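Local coordinates for protein aldolase (Escherichia coli, PDB 6VOP) that belongs to the class II aldolase and adducin N-terminal domain family, with an AraD-like fold, though its own biological role is not established, at residues L81-L86 and K94-L99; Y87-R92 and D149-A154; P198-Y201 and G205-A208; S101-A106 and L190-G195. The protein carries 2 engineered substitutions. One frame throughout, in Å; residues are numbered along the deposited sequence.

Contact 1 (L81-L86 and K94-L99); sequences LFHLAL and KAVVHL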
loop_
_atom_site.group_PDB
_atom_site.type_symbol
_atom_site.label_atom_id
_atom_site.label_comp_id
_atom_site.label_asym_id
_atom_site.label_seq_id
_atom_site.Cartn_x
_atom_site.Cartn_y
_atom_site.Cartn_z
ATOM N N LEU A 81 -11.444 -3.394 -28.068
ATOM C CA LEU A 81 -12.685 -3.400 -28.835
ATOM C C LEU A 81 -13.716 -2.444 -28.244
ATOM O O LEU A 81 -14.403 -1.732 -28.987
ATOM C CB LEU A 81 -13.247 -4.818 -28.915
ATOM C CG LEU A 81 -12.714 -5.644 -30.085
ATOM C CD1 LEU A 81 -13.197 -7.081 -29.995
ATOM C CD2 LEU A 81 -13.117 -5.017 -31.412
ATOM N N PHE A 82 -13.841 -2.402 -26.917
ATOM C CA PHE A 82 -14.772 -1.448 -26.331
ATOM C C PHE A 82 -14.148 -0.079 -26.097
ATOM O O PHE A 82 -14.886 0.893 -25.903
ATOM C CB PHE A 82 -15.394 -1.993 -25.028
ATOM C CG PHE A 82 -14.421 -2.238 -23.901
ATOM C CD1 PHE A 82 -13.924 -1.186 -23.139
ATOM C CD2 PHE A 82 -14.063 -3.532 -23.556
ATOM C CE1 PHE A 82 -13.054 -1.419 -22.089
ATOM C CE2 PHE A 82 -13.198 -3.771 -22.506
ATOM C CZ PHE A 82 -12.691 -2.713 -21.771
ATOM N N HIS A 83 -12.817 0.028 -26.119
ATOM C CA HIS A 83 -12.195 1.345 -26.183
ATOM C C HIS A 83 -12.674 2.098 -27.416
ATOM O O HIS A 83 -13.084 3.261 -27.332
ATOM C CB HIS A 83 -10.671 1.213 -26.196
ATOM C CG HIS A 83 -10.076 0.865 -24.867
ATOM N ND1 HIS A 83 -9.077 1.612 -24.280
ATOM C CD2 HIS A 83 -10.331 -0.156 -24.016
ATOM C CE1 HIS A 83 -8.745 1.069 -23.124
ATOM N NE2 HIS A 83 -9.491 -0.005 -22.939
ATOM N N LEU A 84 -12.646 1.433 -28.574
ATOM C CA LEU A 84 -13.087 2.061 -29.814
ATOM C C LEU A 84 -14.565 2.423 -29.770
ATOM O O LEU A 84 -14.978 3.416 -30.379
ATOM C CB LEU A 84 -12.802 1.135 -30.996
ATOM C CG LEU A 84 -11.329 0.905 -31.334
ATOM C CD1 LEU A 84 -11.138 -0.459 -31.971
ATOM C CD2 LEU A 84 -10.823 2.001 -32.255
ATOM N N ALA A 85 -15.374 1.630 -29.063
ATOM C CA ALA A 85 -16.790 1.950 -28.932
ATOM C C ALA A 85 -16.997 3.271 -28.205
ATOM O O ALA A 85 -17.914 4.028 -28.542
ATOM C CB ALA A 85 -17.518 0.820 -28.205
ATOM N N LEU A 86 -16.150 3.570 -27.218
ATOM C CA LEU A 86 -16.289 4.818 -26.477
ATOM C C LEU A 86 -15.864 6.014 -27.319
ATOM O O LEU A 86 -16.501 7.072 -27.269
ATOM C CB LEU A 86 -15.476 4.751 -25.188
ATOM C CG LEU A 86 -15.890 3.631 -24.235
ATOM C CD1 LEU A 86 -14.871 3.464 -23.118
ATOM C CD2 LEU A 86 -17.277 3.900 -23.673
ATOM N N LYS A 94 -10.921 11.291 -25.059
ATOM C CA LYS A 94 -9.600 11.263 -25.668
ATOM C C LYS A 94 -8.671 10.230 -25.047
ATOM O O LYS A 94 -7.531 10.093 -25.507
ATOM C CB LYS A 94 -8.944 12.648 -25.583
ATOM C CG LYS A 94 -9.794 13.773 -26.141
ATOM C CD LYS A 94 -10.022 13.614 -27.632
ATOM C CE LYS A 94 -10.750 14.824 -28.198
ATOM N NZ LYS A 94 -10.941 14.720 -29.671
ATOM N N ALA A 95 -9.115 9.507 -24.022
ATOM C CA ALA A 95 -8.297 8.487 -23.383
ATOM C C ALA A 95 -9.194 7.604 -22.531
ATOM O O ALA A 95 -10.170 8.075 -21.942
ATOM C CB ALA A 95 -7.185 9.102 -22.527
ATOM N N VAL A 96 -8.852 6.320 -22.474
ATOM C CA VAL A 96 -9.620 5.330 -21.730
ATOM C C VAL A 96 -8.673 4.579 -20.805
ATOM O O VAL A 96 -7.646 4.057 -21.253
ATOM C CB VAL A 96 -10.352 4.350 -22.664
ATOM C CG1 VAL A 96 -11.151 3.341 -21.851
ATOM C CG2 VAL A 96 -11.255 5.104 -23.631
ATOM N N VAL A 97 -9.018 4.528 -19.521
ATOM C CA VAL A 97 -8.256 3.796 -18.515
ATOM C C VAL A 97 -9.141 2.674 -17.988
ATOM O O VAL A 97 -10.236 2.929 -17.471
ATOM C CB VAL A 97 -7.785 4.711 -17.374
ATOM C CG1 VAL A 97 -7.195 3.887 -16.239
ATOM C CG2 VAL A 97 -6.771 5.719 -17.887
ATOM N N HIS A 98 -8.671 1.435 -18.123
ATOM C CA HIS A 98 -9.414 0.258 -17.683
ATOM C C HIS A 98 -8.509 -0.578 -16.788
ATOM O O HIS A 98 -7.523 -1.154 -17.261
ATOM C CB HIS A 98 -9.914 -0.559 -18.874
ATOM C CG HIS A 98 -10.448 -1.907 -18.499
ATOM N ND1 HIS A 98 -11.251 -2.108 -17.398
ATOM C CD2 HIS A 98 -10.295 -3.120 -19.080
ATOM C CE1 HIS A 98 -11.569 -3.387 -17.315
ATOM N NE2 HIS A 98 -11.002 -4.024 -18.324
ATOM N N LEU A 99 -8.843 -0.640 -15.502
ATOM C CA LEU A 99 -8.104 -1.427 -14.530
ATOM C C LEU A 99 -9.081 -2.248 -13.700
ATOM O O LEU A 99 -10.273 -1.945 -13.634
ATOM C CB LEU A 99 -7.258 -0.538 -13.608
ATOM C CG LEU A 99 -6.227 0.379 -14.269
ATOM C CD1 LEU A 99 -5.515 1.213 -13.221
ATOM C CD2 LEU A 99 -5.232 -0.438 -15.071
#
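His83 lays its imidazole across Val96, joining helix 80-89 to strand 95-99. From CB the side chain leaves with CG anti to the carbonyl carbon (chi1 -75°), which carries the ring out over the strand. CG lies 4.0 Å from Val96 CG1. ND1 comes closer, 3.4 Å from Val96 CB, and CE1 is 3.5 Å from Val96 CG1. That methyl sits over one face of the ring, displaced toward its rim, and makes a CH-pi contact 3.7 Å from the ring centroid. At the tip, NE2 is 4.1 Å from His98 CB. Both ring nitrogens look beyond the strand for polar partners, ND1 to Ser36 OG and NE2, weakly, to Asn34 OD1. Histidine suits the place because it offers an aromatic face to the valine methyl and two ring nitrogens to the next strand.

Leu86 CD1 also meets Val96 CG1 at 3.9 Å, a plain aliphatic contact between branched chains that cross at about a right angle. Two residues further along the strand, the Phe82 edge points at the face of His98 in a T-shaped pair whose planes are 74° apart, with Phe82 CZ 3.6 Å from His98 CD2. His98 ND1 is bonded to Pro167 O. The His98 ring also meets those of His100 and His165, a grouping that could form a metal site, empty here. Strand 95-99 runs between strands 33-38 and 166-171, and the helix packs on its face, with helix 144-153 touching Phe82 and Leu86 from beyond.

Contact 2 (Y87-R92 and D149-A154); sequences YRNNPR and DLAELA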
loop_
_atom_site.group_PDB
_atom_site.type_symbol
_atom_site.label_atom_id
_atom_site.label_comp_id
_atom_site.label_asym_id
_atom_site.label_seq_id
_atom_site.Cartn_x
_atom_site.Cartn_y
_atom_site.Cartn_z
ATOM N N TYR A 87 -14.788 5.867 -28.094
ATOM C CA TYR A 87 -14.344 6.965 -28.946
ATOM C C TYR A 87 -15.348 7.259 -30.051
ATOM O O TYR A 87 -15.530 8.423 -30.428
ATOM C CB TYR A 87 -12.974 6.649 -29.549
ATOM C CG TYR A 87 -11.849 6.555 -28.543
ATOM C CD1 TYR A 87 -11.490 7.650 -27.765
ATOM C CD2 TYR A 87 -11.135 5.377 -28.382
ATOM C CE1 TYR A 87 -10.455 7.567 -26.847
ATOM C CE2 TYR A 87 -10.102 5.284 -27.466
ATOM C CZ TYR A 87 -9.764 6.381 -26.703
ATOM O OH TYR A 87 -8.734 6.286 -25.795
ATOM N N ARG A 88 -16.010 6.229 -30.577
ATOM C CA ARG A 88 -16.946 6.404 -31.678
ATOM C C ARG A 88 -18.279 7.000 -31.247
ATOM O O ARG A 88 -19.071 7.387 -32.113
ATOM C CB ARG A 88 -17.192 5.063 -32.374
ATOM C CG ARG A 88 -16.044 4.597 -33.252
ATOM C CD ARG A 88 -16.492 3.512 -34.212
ATOM N NE ARG A 88 -16.561 2.203 -33.570
ATOM C CZ ARG A 88 -15.615 1.275 -33.658
ATOM N NH1 ARG A 88 -14.516 1.510 -34.363
ATOM N NH2 ARG A 88 -15.767 0.111 -33.040
ATOM N N ASN A 89 -18.551 7.081 -29.944
ATOM C CA ASN A 89 -19.827 7.589 -29.457
ATOM C C ASN A 89 -19.666 8.748 -28.484
ATOM O O ASN A 89 -20.655 9.174 -27.875
ATOM C CB ASN A 89 -20.633 6.462 -28.808
ATOM C CG ASN A 89 -21.165 5.473 -29.826
ATOM O OD1 ASN A 89 -22.293 5.602 -30.304
ATOM N ND2 ASN A 89 -20.349 4.482 -30.171
ATOM N N ASN A 90 -18.454 9.269 -28.326
ATOM C CA ASN A 90 -18.211 10.447 -27.494
ATOM C C ASN A 90 -17.008 11.174 -28.075
ATOM O O ASN A 90 -15.861 10.733 -27.906
ATOM C CB ASN A 90 -17.980 10.082 -26.030
ATOM C CG ASN A 90 -17.948 11.298 -25.127
ATOM O OD1 ASN A 90 -18.202 12.417 -25.568
ATOM N ND2 ASN A 90 -17.639 11.084 -23.854
ATOM N N PRO A 91 -17.228 12.289 -28.775
ATOM C CA PRO A 91 -16.095 13.007 -29.380
ATOM C C PRO A 91 -15.181 13.662 -28.362
ATOM O O PRO A 91 -14.041 13.997 -28.708
ATOM C CB PRO A 91 -16.779 14.051 -30.271
ATOM C CG PRO A 91 -18.089 14.298 -29.600
ATOM C CD PRO A 91 -18.510 12.976 -29.008
ATOM N N ARG A 92 -15.638 13.854 -27.125
ATOM C CA ARG A 92 -14.816 14.452 -26.084
ATOM C C ARG A 92 -13.975 13.429 -25.333
ATOM O O ARG A 92 -13.147 13.819 -24.504
ATOM C CB ARG A 92 -15.695 15.224 -25.094
ATOM C CG ARG A 92 -16.207 16.551 -25.635
ATOM C CD ARG A 92 -17.618 16.843 -25.150
ATOM N NE ARG A 92 -18.574 15.832 -25.595
ATOM C CZ ARG A 92 -19.304 15.082 -24.776
ATOM N NH1 ARG A 92 -19.187 15.222 -23.462
ATOM N NH2 ARG A 92 -20.149 14.185 -25.271
ATOM N N ASP A 149 -22.884 -2.232 -25.123
ATOM C CA ASP A 149 -23.492 -1.499 -24.019
ATOM C C ASP A 149 -22.738 -0.208 -23.735
ATOM O O ASP A 149 -23.353 0.839 -23.500
ATOM C CB ASP A 149 -23.541 -2.377 -22.769
ATOM C CG ASP A 149 -24.493 -3.545 -22.916
ATOM O OD1 ASP A 149 -25.273 -3.561 -23.891
ATOM O OD2 ASP A 149 -24.455 -4.452 -22.059
ATOM N N LEU A 150 -21.403 -0.263 -23.754
ATOM C CA LEU A 150 -20.610 0.936 -23.504
ATOM C C LEU A 150 -20.835 1.987 -24.581
ATOM O O LEU A 150 -20.747 3.188 -24.301
ATOM C CB LEU A 150 -19.127 0.578 -23.410
ATOM C CG LEU A 150 -18.672 -0.016 -22.075
ATOM C CD1 LEU A 150 -17.225 -0.459 -22.152
ATOM C CD2 LEU A 150 -18.864 0.988 -20.952
ATOM N N ALA A 151 -21.134 1.562 -25.809
ATOM C CA ALA A 151 -21.439 2.524 -26.863
ATOM C C ALA A 151 -22.764 3.232 -26.608
ATOM O O ALA A 151 -22.944 4.377 -27.038
ATOM C CB ALA A 151 -21.459 1.832 -28.226
ATOM N N GLU A 152 -23.697 2.576 -25.913
ATOM C CA GLU A 152 -24.982 3.212 -25.633
ATOM C C GLU A 152 -24.841 4.293 -24.569
ATOM O O GLU A 152 -25.520 5.324 -24.631
ATOM C CB GLU A 152 -26.008 2.165 -25.198
ATOM C CG GLU A 152 -26.236 1.046 -26.200
ATOM C CD GLU A 152 -27.306 1.378 -27.226
ATOM O OE1 GLU A 152 -27.740 2.548 -27.285
ATOM O OE2 GLU A 152 -27.713 0.462 -27.973
ATOM N N LEU A 153 -23.965 4.079 -23.592
ATOM C CA LEU A 153 -23.797 4.999 -22.476
ATOM C C LEU A 153 -22.643 5.973 -22.672
ATOM O O LEU A 153 -22.396 6.802 -21.792
ATOM C CB LEU A 153 -23.587 4.212 -21.179
ATOM C CG LEU A 153 -24.634 3.147 -20.843
ATOM C CD1 LEU A 153 -24.070 2.147 -19.847
ATOM C CD2 LEU A 153 -25.905 3.786 -20.303
ATOM N N ALA A 154 -21.937 5.900 -23.803
ATOM C CA ALA A 154 -20.722 6.691 -23.966
ATOM C C ALA A 154 -21.016 8.176 -24.130
ATOM O O ALA A 154 -20.214 9.013 -23.698
ATOM C CB ALA A 154 -19.919 6.181 -25.161
#
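Asn89 and Asn90, in the C-terminal region of helix 80-89 and the residues after it, rest against Ala151 and Ala154, in the corresponding region of helix 144-153. This is a helix-helix contact within the AraD-like fold, and the two chains come closest at Asn89 and Ala154, whose CA atoms are 5.6 Å apart.

The two asparagines present themselves differently. In Asn89, CG is set beside the backbone N (chi1 -71°), which swings the amide past Ala154 toward Ala151. Its CB touches Ala154 CB at 3.7 Å, while ND2 lies 3.5 Å from Ala151 CB. This amide nitrogen is spent on Ala85 O, one turn back in its own helix, and thus meets the alanine methyl as a packing surface. Asn90 turns the other way, its CG opposite the backbone N (chi1 -171°), and brings its CB to 3.4 Å from Ala154 O. Its ND2 is also near that oxygen, but the angle is too poor for a hydrogen bond, and the two polar atoms are merely close.

Alanine fits both positions because a single methyl lets the two segments draw close and puts little bulk between the chains. Ala151 also lies against Ala85, and Ala154 against Leu86, which extends the seam inward along helix 80-89. Leu150, buried in the same helix as Ala151, meets Phe82 and Leu86 deeper still. Within its own segment, Asn90 closes a local turn: its OD1 accepts a weak Asx-turn hydrogen bond from Arg92 N at 3.3 Å.

Contact 3 (P198-Y201 and G205-A208); sequences PIRY and GEIA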
loop_
_atom_site.group_PDB
_atom_site.type_symbol
_atom_site.label_atom_id
_atom_site.label_comp_id
_atom_site.label_asym_id
_atom_site.label_seq_id
_atom_site.Cartn_x
_atom_site.Cartn_y
_atom_site.Cartn_z
ATOM N N PRO A 198 -23.121 5.484 10.261
ATOM C CA PRO A 198 -23.989 6.559 9.764
ATOM C C PRO A 198 -23.212 7.615 8.991
ATOM O O PRO A 198 -22.551 8.476 9.582
ATOM C CB PRO A 198 -24.611 7.134 11.044
ATOM C CG PRO A 198 -23.678 6.734 12.140
ATOM C CD PRO A 198 -23.119 5.406 11.733
ATOM N N ILE A 199 -23.290 7.552 7.665
ATOM C CA ILE A 199 -22.578 8.470 6.784
ATOM C C ILE A 199 -23.408 9.731 6.601
ATOM O O ILE A 199 -24.641 9.676 6.520
ATOM C CB ILE A 199 -22.281 7.801 5.428
ATOM C CG1 ILE A 199 -21.633 6.434 5.639
ATOM C CG2 ILE A 199 -21.386 8.685 4.573
ATOM C CD1 ILE A 199 -21.521 5.622 4.374
ATOM N N ARG A 200 -22.730 10.877 6.538
ATOM C CA ARG A 200 -23.376 12.146 6.211
ATOM C C ARG A 200 -23.275 12.341 4.703
ATOM O O ARG A 200 -22.345 12.967 4.191
ATOM C CB ARG A 200 -22.739 13.301 6.971
ATOM C CG ARG A 200 -23.581 14.568 6.966
ATOM C CD ARG A 200 -22.724 15.812 6.814
ATOM N NE ARG A 200 -22.411 16.099 5.418
ATOM C CZ ARG A 200 -23.141 16.886 4.633
ATOM N NH1 ARG A 200 -24.236 17.465 5.105
ATOM N NH2 ARG A 200 -22.778 17.093 3.374
ATOM N N TYR A 201 -24.243 11.783 3.983
ATOM C CA TYR A 201 -24.273 11.924 2.535
ATOM C C TYR A 201 -24.535 13.374 2.146
ATOM O O TYR A 201 -25.160 14.139 2.886
ATOM C CB TYR A 201 -25.355 11.027 1.931
ATOM C CG TYR A 201 -25.089 9.541 2.045
ATOM C CD1 TYR A 201 -24.290 8.887 1.116
ATOM C CD2 TYR A 201 -25.650 8.790 3.071
ATOM C CE1 TYR A 201 -24.049 7.528 1.211
ATOM C CE2 TYR A 201 -25.415 7.429 3.174
ATOM C CZ TYR A 201 -24.614 6.804 2.241
ATOM O OH TYR A 201 -24.374 5.452 2.335
ATOM N N GLY A 205 -29.465 19.198 -2.568
ATOM C CA GLY A 205 -29.053 20.553 -2.890
ATOM C C GLY A 205 -27.549 20.691 -3.022
ATOM O O GLY A 205 -27.058 21.416 -3.892
ATOM N N GLU A 206 -26.796 20.003 -2.161
ATOM C CA GLU A 206 -25.340 20.066 -2.247
ATOM C C GLU A 206 -24.821 19.364 -3.495
ATOM O O GLU A 206 -23.737 19.700 -3.987
ATOM C CB GLU A 206 -24.716 19.468 -0.987
ATOM C CG GLU A 206 -25.255 20.075 0.299
ATOM C CD GLU A 206 -24.698 19.411 1.543
ATOM O OE1 GLU A 206 -24.325 20.137 2.488
ATOM O OE2 GLU A 206 -24.636 18.166 1.578
ATOM N N ILE A 207 -25.576 18.397 -4.023
ATOM C CA ILE A 207 -25.189 17.747 -5.272
ATOM C C ILE A 207 -25.415 18.684 -6.453
ATOM O O ILE A 207 -24.579 18.773 -7.361
ATOM C CB ILE A 207 -25.955 16.422 -5.444
ATOM C CG1 ILE A 207 -25.575 15.423 -4.349
ATOM C CG2 ILE A 207 -25.694 15.817 -6.813
ATOM C CD1 ILE A 207 -26.428 14.169 -4.355
ATOM N N ALA A 208 -26.543 19.404 -6.456
ATOM C CA ALA A 208 -26.877 20.282 -7.575
ATOM C C ALA A 208 -25.882 21.427 -7.725
ATOM O O ALA A 208 -25.679 21.925 -8.839
ATOM C CB ALA A 208 -28.294 20.834 -7.406
#
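Arg200 sits in an extended loop and Glu206 in a short helix, and their backbones stay well apart, the nearest CA pair being Tyr201 and Glu206 at 9.5 Å. Long side chains must bridge this gap, and they approach from opposite directions. Arg200 bends at its second and third torsions, whereas Glu206 is extended beyond CG.

They meet in a salt bridge in which Arg200 NH2 donates to Glu206 OE2 over 2.8 Å, with an N-H...O angle of 158°. The bond is made by one nitrogen and one oxygen. OE2 is approached on its syn side, near the edge of the guanidinium, while the guanidinium and carboxylate planes are turned 66° apart. Arg200 NH1 is 3.6 Å from Glu206 OE2, beyond the reach of a paired bidentate bond. OE2 also accepts a hydrogen bond from Thr203 N, just ahead of the helix, so two donors hold the carboxylate. Arginine and glutamate suit this partly exposed place, being long and oppositely charged.

Around it, Tyr201 packs one ring face on Ile199 and makes a cation-pi contact with Arg120. Tyr138 of the second subunit packs on both Arg200 and Glu206, and Arg200 O is bonded to Asn164 ND2 of that subunit. The contact thus ties the loop after helix 174-194 to helix 204-208 at the subunit interface.

Contact 4 (S101-A106 and L190-G195); sequences STWSTA and LIFILG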
loop_
_atom_site.group_PDB
_atom_site.type_symbol
_atom_site.label_atom_id
_atom_site.label_comp_id
_atom_site.label_asym_id
_atom_site.label_seq_id
_atom_site.Cartn_x
_atom_site.Cartn_y
_atom_site.Cartn_z
ATOM N N SER A 101 -8.987 -2.484 -10.383
ATOM C CA SER A 101 -8.597 -2.025 -9.057
ATOM C C SER A 101 -9.490 -2.643 -7.988
ATOM O O SER A 101 -10.679 -2.897 -8.206
ATOM C CB SER A 101 -8.658 -0.503 -8.986
ATOM O OG SER A 101 -8.231 0.077 -10.204
ATOM N N THR A 102 -8.896 -2.850 -6.810
ATOM C CA THR A 102 -9.482 -3.712 -5.788
ATOM C C THR A 102 -10.886 -3.258 -5.403
ATOM O O THR A 102 -11.852 -4.022 -5.508
ATOM C CB THR A 102 -8.572 -3.745 -4.559
ATOM O OG1 THR A 102 -7.241 -4.101 -4.951
ATOM C CG2 THR A 102 -9.078 -4.760 -3.553
ATOM N N TRP A 103 -11.022 -2.008 -4.961
ATOM C CA TRP A 103 -12.276 -1.576 -4.354
ATOM C C TRP A 103 -13.363 -1.295 -5.384
ATOM O O TRP A 103 -14.547 -1.505 -5.098
ATOM C CB TRP A 103 -12.023 -0.350 -3.479
ATOM C CG TRP A 103 -10.938 -0.593 -2.479
ATOM C CD1 TRP A 103 -9.602 -0.381 -2.653
ATOM C CD2 TRP A 103 -11.092 -1.121 -1.156
ATOM N NE1 TRP A 103 -8.914 -0.733 -1.519
ATOM C CE2 TRP A 103 -9.805 -1.190 -0.584
ATOM C CE3 TRP A 103 -12.191 -1.532 -0.397
ATOM C CZ2 TRP A 103 -9.589 -1.654 0.711
ATOM C CZ3 TRP A 103 -11.973 -1.992 0.890
ATOM C CH2 TRP A 103 -10.684 -2.048 1.430
ATOM N N SER A 104 -12.996 -0.820 -6.573
ATOM C CA SER A 104 -13.992 -0.669 -7.630
ATOM C C SER A 104 -14.480 -2.029 -8.112
ATOM O O SER A 104 -15.685 -2.224 -8.316
ATOM C CB SER A 104 -13.410 0.135 -8.788
ATOM O OG SER A 104 -12.681 1.246 -8.310
ATOM N N THR A 105 -13.557 -2.979 -8.292
ATOM C CA THR A 105 -13.955 -4.333 -8.659
ATOM C C THR A 105 -14.786 -4.973 -7.556
ATOM O O THR A 105 -15.731 -5.722 -7.835
ATOM C CB THR A 105 -12.724 -5.188 -8.963
ATOM O OG1 THR A 105 -11.857 -4.489 -9.866
ATOM C CG2 THR A 105 -13.141 -6.509 -9.594
ATOM N N ALA A 106 -14.454 -4.687 -6.294
ATOM C CA ALA A 106 -15.252 -5.205 -5.188
ATOM C C ALA A 106 -16.673 -4.658 -5.238
ATOM O O ALA A 106 -17.647 -5.415 -5.132
ATOM C CB ALA A 106 -14.588 -4.864 -3.853
ATOM N N LEU A 190 -13.760 4.280 0.086
ATOM C CA LEU A 190 -14.404 4.891 1.243
ATOM C C LEU A 190 -15.723 4.207 1.576
ATOM O O LEU A 190 -16.096 4.123 2.752
ATOM C CB LEU A 190 -14.633 6.379 0.998
ATOM C CG LEU A 190 -13.371 7.223 0.831
ATOM C CD1 LEU A 190 -13.727 8.698 0.738
ATOM C CD2 LEU A 190 -12.413 6.966 1.979
ATOM N N ILE A 191 -16.436 3.716 0.559
ATOM C CA ILE A 191 -17.710 3.040 0.794
ATOM C C ILE A 191 -17.512 1.845 1.717
ATOM O O ILE A 191 -18.207 1.696 2.730
ATOM C CB ILE A 191 -18.348 2.621 -0.543
ATOM C CG1 ILE A 191 -18.894 3.845 -1.279
ATOM C CG2 ILE A 191 -19.452 1.605 -0.312
ATOM C CD1 ILE A 191 -19.600 3.512 -2.572
ATOM N N PHE A 192 -16.550 0.982 1.389
ATOM C CA PHE A 192 -16.315 -0.201 2.208
ATOM C C PHE A 192 -15.714 0.160 3.562
ATOM O O PHE A 192 -15.984 -0.522 4.558
ATOM C CB PHE A 192 -15.420 -1.184 1.452
ATOM C CG PHE A 192 -16.102 -1.841 0.285
ATOM C CD1 PHE A 192 -16.903 -2.957 0.472
ATOM C CD2 PHE A 192 -15.955 -1.336 -0.998
ATOM C CE1 PHE A 192 -17.539 -3.562 -0.598
ATOM C CE2 PHE A 192 -16.587 -1.936 -2.074
ATOM C CZ PHE A 192 -17.381 -3.051 -1.873
ATOM N N ILE A 193 -14.916 1.228 3.625
ATOM C CA ILE A 193 -14.320 1.640 4.894
ATOM C C ILE A 193 -15.392 2.173 5.835
ATOM O O ILE A 193 -15.425 1.831 7.025
ATOM C CB ILE A 193 -13.213 2.682 4.652
ATOM C CG1 ILE A 193 -11.950 2.002 4.126
ATOM C CG2 ILE A 193 -12.912 3.458 5.930
ATOM C CD1 ILE A 193 -10.871 2.971 3.731
ATOM N N LEU A 194 -16.282 3.021 5.319
ATOM C CA LEU A 194 -17.365 3.547 6.144
ATOM C C LEU A 194 -18.317 2.436 6.570
ATOM O O LEU A 194 -18.744 2.387 7.730
ATOM C CB LEU A 194 -18.106 4.650 5.390
ATOM C CG LEU A 194 -17.265 5.909 5.154
ATOM C CD1 LEU A 194 -17.905 6.834 4.127
ATOM C CD2 LEU A 194 -17.026 6.639 6.464
ATOM N N GLY A 195 -18.649 1.531 5.654
ATOM C CA GLY A 195 -19.445 0.368 6.016
ATOM C C GLY A 195 -20.828 0.754 6.505
ATOM O O GLY A 195 -21.527 1.570 5.895
#
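Phe192 leans on Trp103 and Ala106, and this is the tightly packed part of the meeting between helices 102-107 and 174-194. Trp103 brings its six-membered ring in edge first: CZ3 lies 3.6 Å from Phe192 CB and CE3 is 3.8 Å from Phe192 CD2. The two aromatic systems are inclined at 47° with centroids 6.0 Å apart, neither a stack nor a T-shape. The first torsion of Phe192 (chi1 -70°) turns CG away from its own carbonyl carbon, and the ring is carried on past the indole toward the next turn of the opposing helix. There its CZ reaches Ala106 CB at 3.9 Å, and CE2 is 3.7 Å from Trp103 O. Ala106 suits the spot because its methyl lets the phenyl ring come right up to the helix backbone.

The looser side is that of Ile193, whose side chain stays short of close contact with the other segment. It packs instead on Trp103 of the second subunit, just as Trp103 meets Ile193 of the third. Trp103 and Phe192 are themselves only partly buried, Phe192 also touching Arg197 of the third subunit. Large apolar rings therefore serve both the fold and the tetramer.

Within the short helix, Thr105 OG1 bonds to Ser101 O at 2.6 Å, and that oxygen also accepts from Thr105 N. Earlier on the long helix, Glu185 bonds to Trp103 N and Ser104 OG. Helix 102-107 lies against the last turns of helix 174-194, which ends as Gly195 takes a positive phi.

Contacts 1 and 2 share helix 80-89 and touch, their centres 9 Å apart; Leu150 of contact 2 packs on Phe82 and Leu86 of contact 1. Along the chain their segments alternate. Contact 4 begins just after strand 95-99, but its centre is 23 Å from contact 1, and it lies across the chain's centre from contact 2. Contact 3 follows it in sequence and meets it where Ile199 packs on Leu194, the centres being 19 Å apart. Contact 1 packs helix 80-89 on the central sheet and contact 2 joins it to helix 144-153, neither touching another subunit, while contacts 3 and 4 lie where the chain meets its neighbours, linking fold and tetramer.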